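Local coordinates for protein N-formylglutamate amidohydrolase (Ralstonia eutropha, PDB 2Q7S) that binds a zinc ion and probably acts as a hydrolase of the N-formylglutamate amidohydrolase family, at residues D90-T102 with R130-N142. Sequence-based numbering, arbitrary orientation.
Sequences DIDPAQLEGPWPT and RKLTVAEVQRRIN
A two-residue parallel beta ladder, Leu-96 beside Leu-132 and Glu-97 beside Thr-133, pairs two short strands at the periphery of the fold and continues into apolar packing on the first turns of a helix. Leu-132 lends both its backbone polar atoms to the ladder: its N donates to Gln-95 O (3.1 Å), and its O receives a short bond from Glu-97 N (2.6 Å). Lys-131 runs its aliphatic chain past the Ala-94 carbonyl, bending at its last torsion to bring NZ into a weak hydrogen bond with Ala-94 O. Trp-100 reaches the helix with the six-membered part of its indole. Trp-100 CG lies anti to the backbone N (chi1 -165°), which carries the ring to Val-134 and Val-137; Trp-100 CH2 is 3.7 Å from Val-137 CG1 and 3.6 Å from Gln-138 CG, and Ile-141 CD1 meets the ring edge. Ile-91 CD1 and Pro-101 CD sit over opposite faces of the indole, offset toward its rim. Leu-96 CD2 packs on Val-137 CG2 (3.8 Å). A capping box starts the helix: Glu-136 N donates to Thr-133 OG1, and Thr-133 N to Glu-136 OE1, while Arg-130 NH1 and NH2 hold Glu-136 OE1 and OE2 end-on in a salt bridge. Leu-132 also touches Ile-117, and Ile-141 rests on Ile-82 and Leu-88, all in loops. Away from the zinc site, the contact ties strand 96-97 to strand 132-133 and the start of helix 134-163.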
loop_
_atom_site.group_PDB
_atom_site.type_symbol
_atom_site.label_atom_id
_atom_site.label_comp_id
_atom_site.label_asym_id
_atom_site.label_seq_id
_atom_site.Cartn_x
_atom_site.Cartn_y
_atom_site.Cartn_z
ATOM N N ASP A 90 -5.267 -2.693 -15.486
ATOM C CA ASP A 90 -3.803 -2.521 -15.546
ATOM C C ASP A 90 -3.115 -3.867 -15.785
ATOM O O ASP A 90 -2.328 -4.343 -14.991
ATOM C CB ASP A 90 -3.299 -1.833 -14.288
ATOM C CG ASP A 90 -1.905 -1.309 -14.432
ATOM O OD1 ASP A 90 -1.281 -1.437 -15.518
ATOM O OD2 ASP A 90 -1.445 -0.713 -13.453
ATOM N N ILE A 91 -3.434 -4.431 -16.959
ATOM C CA ILE A 91 -2.980 -5.712 -17.425
ATOM C C ILE A 91 -2.509 -5.504 -18.850
ATOM O O ILE A 91 -3.165 -4.823 -19.615
ATOM C CB ILE A 91 -4.119 -6.746 -17.508
ATOM C CG1 ILE A 91 -4.824 -6.915 -16.157
ATOM C CG2 ILE A 91 -3.538 -8.037 -18.051
ATOM C CD1 ILE A 91 -6.153 -7.688 -16.170
ATOM N N ASP A 92 -1.365 -6.085 -19.197
ATOM C CA ASP A 92 -0.866 -6.085 -20.556
ATOM C C ASP A 92 -1.467 -7.294 -21.263
ATOM O O ASP A 92 -1.253 -8.414 -20.817
ATOM C CB ASP A 92 0.662 -6.191 -20.530
ATOM C CG ASP A 92 1.291 -6.314 -21.924
ATOM O OD1 ASP A 92 0.593 -6.220 -22.948
ATOM O OD2 ASP A 92 2.525 -6.514 -21.986
ATOM N N PRO A 93 -2.228 -7.078 -22.368
ATOM C CA PRO A 93 -2.792 -8.156 -23.181
ATOM C C PRO A 93 -1.856 -9.321 -23.489
ATOM O O PRO A 93 -2.302 -10.469 -23.591
ATOM C CB PRO A 93 -3.124 -7.448 -24.494
ATOM C CG PRO A 93 -3.340 -6.070 -24.166
ATOM C CD PRO A 93 -2.645 -5.759 -22.881
ATOM N N ALA A 94 -0.570 -9.022 -23.654
ATOM C CA ALA A 94 0.400 -10.026 -24.017
ATOM C C ALA A 94 0.734 -10.981 -22.905
ATOM O O ALA A 94 1.357 -11.991 -23.167
ATOM C CB ALA A 94 1.670 -9.379 -24.536
ATOM N N GLN A 95 0.347 -10.684 -21.666
ATOM C CA GLN A 95 0.575 -11.624 -20.578
ATOM C C GLN A 95 -0.513 -12.698 -20.469
ATOM O O GLN A 95 -0.337 -13.673 -19.751
ATOM C CB GLN A 95 0.854 -10.895 -19.239
ATOM C CG GLN A 95 -0.284 -10.234 -18.503
ATOM C CD GLN A 95 0.201 -9.429 -17.271
ATOM O OE1 GLN A 95 -0.028 -8.204 -17.158
ATOM N NE2 GLN A 95 0.898 -10.114 -16.366
ATOM N N LEU A 96 -1.606 -12.530 -21.215
ATOM C CA LEU A 96 -2.764 -13.424 -21.171
ATOM C C LEU A 96 -2.828 -14.366 -22.379
ATOM O O LEU A 96 -2.470 -13.995 -23.487
ATOM C CB LEU A 96 -4.060 -12.601 -21.121
ATOM C CG LEU A 96 -4.183 -11.634 -19.939
ATOM C CD1 LEU A 96 -5.582 -10.976 -19.891
ATOM C CD2 LEU A 96 -3.918 -12.377 -18.695
ATOM N N GLU A 97 -3.265 -15.593 -22.126
ATOM C CA GLU A 97 -3.581 -16.547 -23.168
ATOM C C GLU A 97 -5.027 -16.235 -23.451
ATOM O O GLU A 97 -5.884 -16.411 -22.563
ATOM C CB GLU A 97 -3.447 -17.979 -22.663
ATOM C CG GLU A 97 -3.607 -19.033 -23.733
ATOM C CD GLU A 97 -4.589 -20.128 -23.366
ATOM O OE1 GLU A 97 -5.453 -19.897 -22.496
ATOM O OE2 GLU A 97 -4.522 -21.218 -23.988
ATOM N N GLY A 98 -5.290 -15.734 -24.661
ATOM C CA GLY A 98 -6.610 -15.231 -25.017
ATOM C C GLY A 98 -6.838 -13.742 -24.794
ATOM O O GLY A 98 -6.066 -13.068 -24.095
ATOM N N PRO A 99 -7.952 -13.230 -25.336
ATOM C CA PRO A 99 -8.286 -11.814 -25.260
ATOM C C PRO A 99 -9.140 -11.476 -24.012
ATOM O O PRO A 99 -10.019 -12.249 -23.603
ATOM C CB PRO A 99 -9.092 -11.606 -26.536
ATOM C CG PRO A 99 -9.904 -12.905 -26.626
ATOM C CD PRO A 99 -9.023 -13.994 -26.010
ATOM N N TRP A 100 -8.884 -10.316 -23.424
ATOM C CA TRP A 100 -9.614 -9.875 -22.244
ATOM C C TRP A 100 -10.959 -9.315 -22.711
ATOM O O TRP A 100 -11.026 -8.721 -23.786
ATOM C CB TRP A 100 -8.812 -8.805 -21.540
ATOM C CG TRP A 100 -9.238 -8.494 -20.167
ATOM C CD1 TRP A 100 -9.778 -7.316 -19.736
ATOM C CD2 TRP A 100 -9.149 -9.340 -19.014
ATOM N NE1 TRP A 100 -9.996 -7.363 -18.405
ATOM C CE2 TRP A 100 -9.648 -8.596 -17.926
ATOM C CE3 TRP A 100 -8.688 -10.642 -18.789
ATOM C CZ2 TRP A 100 -9.710 -9.108 -16.639
ATOM C CZ3 TRP A 100 -8.711 -11.139 -17.481
ATOM C CH2 TRP A 100 -9.234 -10.402 -16.444
ATOM N N PRO A 101 -12.043 -9.551 -21.947
ATOM C CA PRO A 101 -13.365 -9.159 -22.432
ATOM C C PRO A 101 -13.628 -7.654 -22.618
ATOM O O PRO A 101 -14.564 -7.277 -23.333
ATOM C CB PRO A 101 -14.306 -9.738 -21.370
ATOM C CG PRO A 101 -13.503 -9.922 -20.189
ATOM C CD PRO A 101 -12.143 -10.281 -20.678
ATOM N N THR A 102 -12.835 -6.839 -21.927
ATOM C CA THR A 102 -12.982 -5.388 -21.851
ATOM C C THR A 102 -11.649 -4.710 -22.156
ATOM O O THR A 102 -10.588 -5.379 -22.203
ATOM C CB THR A 102 -13.452 -4.970 -20.415
ATOM O OG1 THR A 102 -12.643 -5.614 -19.437
ATOM C CG2 THR A 102 -14.935 -5.383 -20.171
ATOM N N ARG A 130 4.791 -19.585 -19.166
ATOM C CA ARG A 130 3.570 -19.648 -19.933
ATOM C C ARG A 130 2.774 -18.352 -19.724
ATOM O O ARG A 130 3.053 -17.566 -18.801
ATOM C CB ARG A 130 2.728 -20.826 -19.441
ATOM C CG ARG A 130 2.182 -20.526 -18.070
ATOM C CD ARG A 130 1.502 -21.664 -17.364
ATOM N NE ARG A 130 1.208 -21.177 -16.015
ATOM C CZ ARG A 130 0.162 -20.406 -15.716
ATOM N NH1 ARG A 130 -0.711 -20.068 -16.667
ATOM N NH2 ARG A 130 -0.024 -19.986 -14.460
ATOM N N LYS A 131 1.777 -18.164 -20.580
ATOM C CA LYS A 131 0.817 -17.075 -20.459
ATOM C C LYS A 131 -0.342 -17.503 -19.578
ATOM O O LYS A 131 -0.806 -18.636 -19.658
ATOM C CB LYS A 131 0.308 -16.663 -21.840
ATOM C CG LYS A 131 1.362 -15.958 -22.661
ATOM C CD LYS A 131 0.881 -15.629 -24.030
ATOM C CE LYS A 131 1.825 -14.629 -24.720
ATOM N NZ LYS A 131 1.026 -13.670 -25.565
ATOM N N LEU A 132 -0.823 -16.590 -18.738
ATOM C CA LEU A 132 -1.925 -16.894 -17.831
ATOM C C LEU A 132 -3.215 -16.878 -18.616
ATOM O O LEU A 132 -3.347 -16.178 -19.619
ATOM C CB LEU A 132 -1.968 -15.925 -16.636
ATOM C CG LEU A 132 -0.613 -15.575 -15.997
ATOM C CD1 LEU A 132 -0.842 -14.852 -14.700
ATOM C CD2 LEU A 132 0.237 -16.786 -15.758
ATOM N N THR A 133 -4.158 -17.709 -18.224
ATOM C CA THR A 133 -5.423 -17.727 -18.947
ATOM C C THR A 133 -6.251 -16.522 -18.491
ATOM O O THR A 133 -6.024 -15.963 -17.395
ATOM C CB THR A 133 -6.209 -19.041 -18.771
ATOM O OG1 THR A 133 -6.637 -19.148 -17.419
ATOM C CG2 THR A 133 -5.354 -20.267 -19.168
ATOM N N VAL A 134 -7.198 -16.109 -19.323
ATOM C CA VAL A 134 -8.170 -15.089 -18.909
ATOM C C VAL A 134 -8.890 -15.547 -17.623
ATOM O O VAL A 134 -8.927 -14.825 -16.618
ATOM C CB VAL A 134 -9.124 -14.748 -20.054
ATOM C CG1 VAL A 134 -10.367 -13.932 -19.568
ATOM C CG2 VAL A 134 -8.386 -13.971 -21.100
ATOM N N ALA A 135 -9.395 -16.783 -17.649
ATOM C CA ALA A 135 -10.118 -17.399 -16.533
ATOM C C ALA A 135 -9.340 -17.358 -15.236
ATOM O O ALA A 135 -9.892 -17.054 -14.188
ATOM C CB ALA A 135 -10.545 -18.882 -16.921
ATOM N N GLU A 136 -8.037 -17.649 -15.298
ATOM C CA GLU A 136 -7.193 -17.710 -14.135
ATOM C C GLU A 136 -7.032 -16.333 -13.469
ATOM O O GLU A 136 -7.111 -16.183 -12.237
ATOM C CB GLU A 136 -5.862 -18.366 -14.540
ATOM C CG GLU A 136 -4.623 -17.773 -14.029
ATOM C CD GLU A 136 -3.387 -18.578 -14.448
ATOM O OE1 GLU A 136 -3.386 -19.175 -15.568
ATOM O OE2 GLU A 136 -2.431 -18.588 -13.634
ATOM N N VAL A 137 -6.858 -15.307 -14.290
ATOM C CA VAL A 137 -6.719 -13.988 -13.795
ATOM C C VAL A 137 -8.076 -13.511 -13.256
ATOM O O VAL A 137 -8.155 -12.931 -12.188
ATOM C CB VAL A 137 -6.142 -13.078 -14.922
ATOM C CG1 VAL A 137 -6.227 -11.577 -14.559
ATOM C CG2 VAL A 137 -4.690 -13.520 -15.196
ATOM N N GLN A 138 -9.158 -13.838 -13.950
ATOM C CA GLN A 138 -10.459 -13.465 -13.454
ATOM C C GLN A 138 -10.673 -14.031 -12.048
ATOM O O GLN A 138 -11.188 -13.342 -11.198
ATOM C CB GLN A 138 -11.545 -13.917 -14.418
ATOM C CG GLN A 138 -11.654 -13.019 -15.680
ATOM C CD GLN A 138 -12.569 -13.602 -16.711
ATOM O OE1 GLN A 138 -12.771 -14.813 -16.735
ATOM N NE2 GLN A 138 -13.150 -12.745 -17.581
ATOM N N ARG A 139 -10.258 -15.277 -11.799
ATOM C CA ARG A 139 -10.460 -15.916 -10.505
ATOM C C ARG A 139 -9.634 -15.283 -9.410
ATOM O O ARG A 139 -10.129 -15.055 -8.280
ATOM C CB ARG A 139 -10.250 -17.432 -10.620
ATOM C CG ARG A 139 -11.391 -18.097 -11.366
ATOM C CD ARG A 139 -11.377 -19.606 -11.194
ATOM N NE ARG A 139 -10.268 -20.213 -11.911
ATOM C CZ ARG A 139 -10.324 -20.674 -13.156
ATOM N NH1 ARG A 139 -11.456 -20.614 -13.847
ATOM N NH2 ARG A 139 -9.235 -21.198 -13.701
ATOM N N ARG A 140 -8.385 -14.920 -9.730
ATOM C CA ARG A 140 -7.605 -14.079 -8.802
ATOM C C ARG A 140 -8.378 -12.836 -8.426
ATOM O O ARG A 140 -8.469 -12.481 -7.231
ATOM C CB ARG A 140 -6.208 -13.646 -9.357
ATOM C CG ARG A 140 -5.328 -14.830 -9.638
ATOM C CD ARG A 140 -3.933 -14.438 -9.944
ATOM N NE ARG A 140 -3.154 -15.578 -10.446
ATOM C CZ ARG A 140 -1.849 -15.520 -10.674
ATOM N NH1 ARG A 140 -1.199 -14.388 -10.444
ATOM N NH2 ARG A 140 -1.202 -16.570 -11.158
ATOM N N ILE A 141 -8.882 -12.145 -9.434
ATOM C CA ILE A 141 -9.612 -10.901 -9.190
ATOM C C ILE A 141 -10.803 -11.138 -8.272
ATOM O O ILE A 141 -10.952 -10.422 -7.313
ATOM C CB ILE A 141 -10.070 -10.194 -10.490
ATOM C CG1 ILE A 141 -8.869 -9.642 -11.261
ATOM C CG2 ILE A 141 -11.044 -9.025 -10.143
ATOM C CD1 ILE A 141 -9.124 -9.262 -12.729
ATOM N N ASN A 142 -11.628 -12.167 -8.542
ATOM C CA ASN A 142 -12.824 -12.418 -7.739
ATOM C C ASN A 142 -12.544 -12.841 -6.291
ATOM O O ASN A 142 -13.212 -12.387 -5.371
ATOM C CB ASN A 142 -13.718 -13.474 -8.422
ATOM C CG ASN A 142 -14.265 -12.998 -9.723
ATOM O OD1 ASN A 142 -14.346 -11.790 -9.942
ATOM N ND2 ASN A 142 -14.639 -13.930 -10.603
#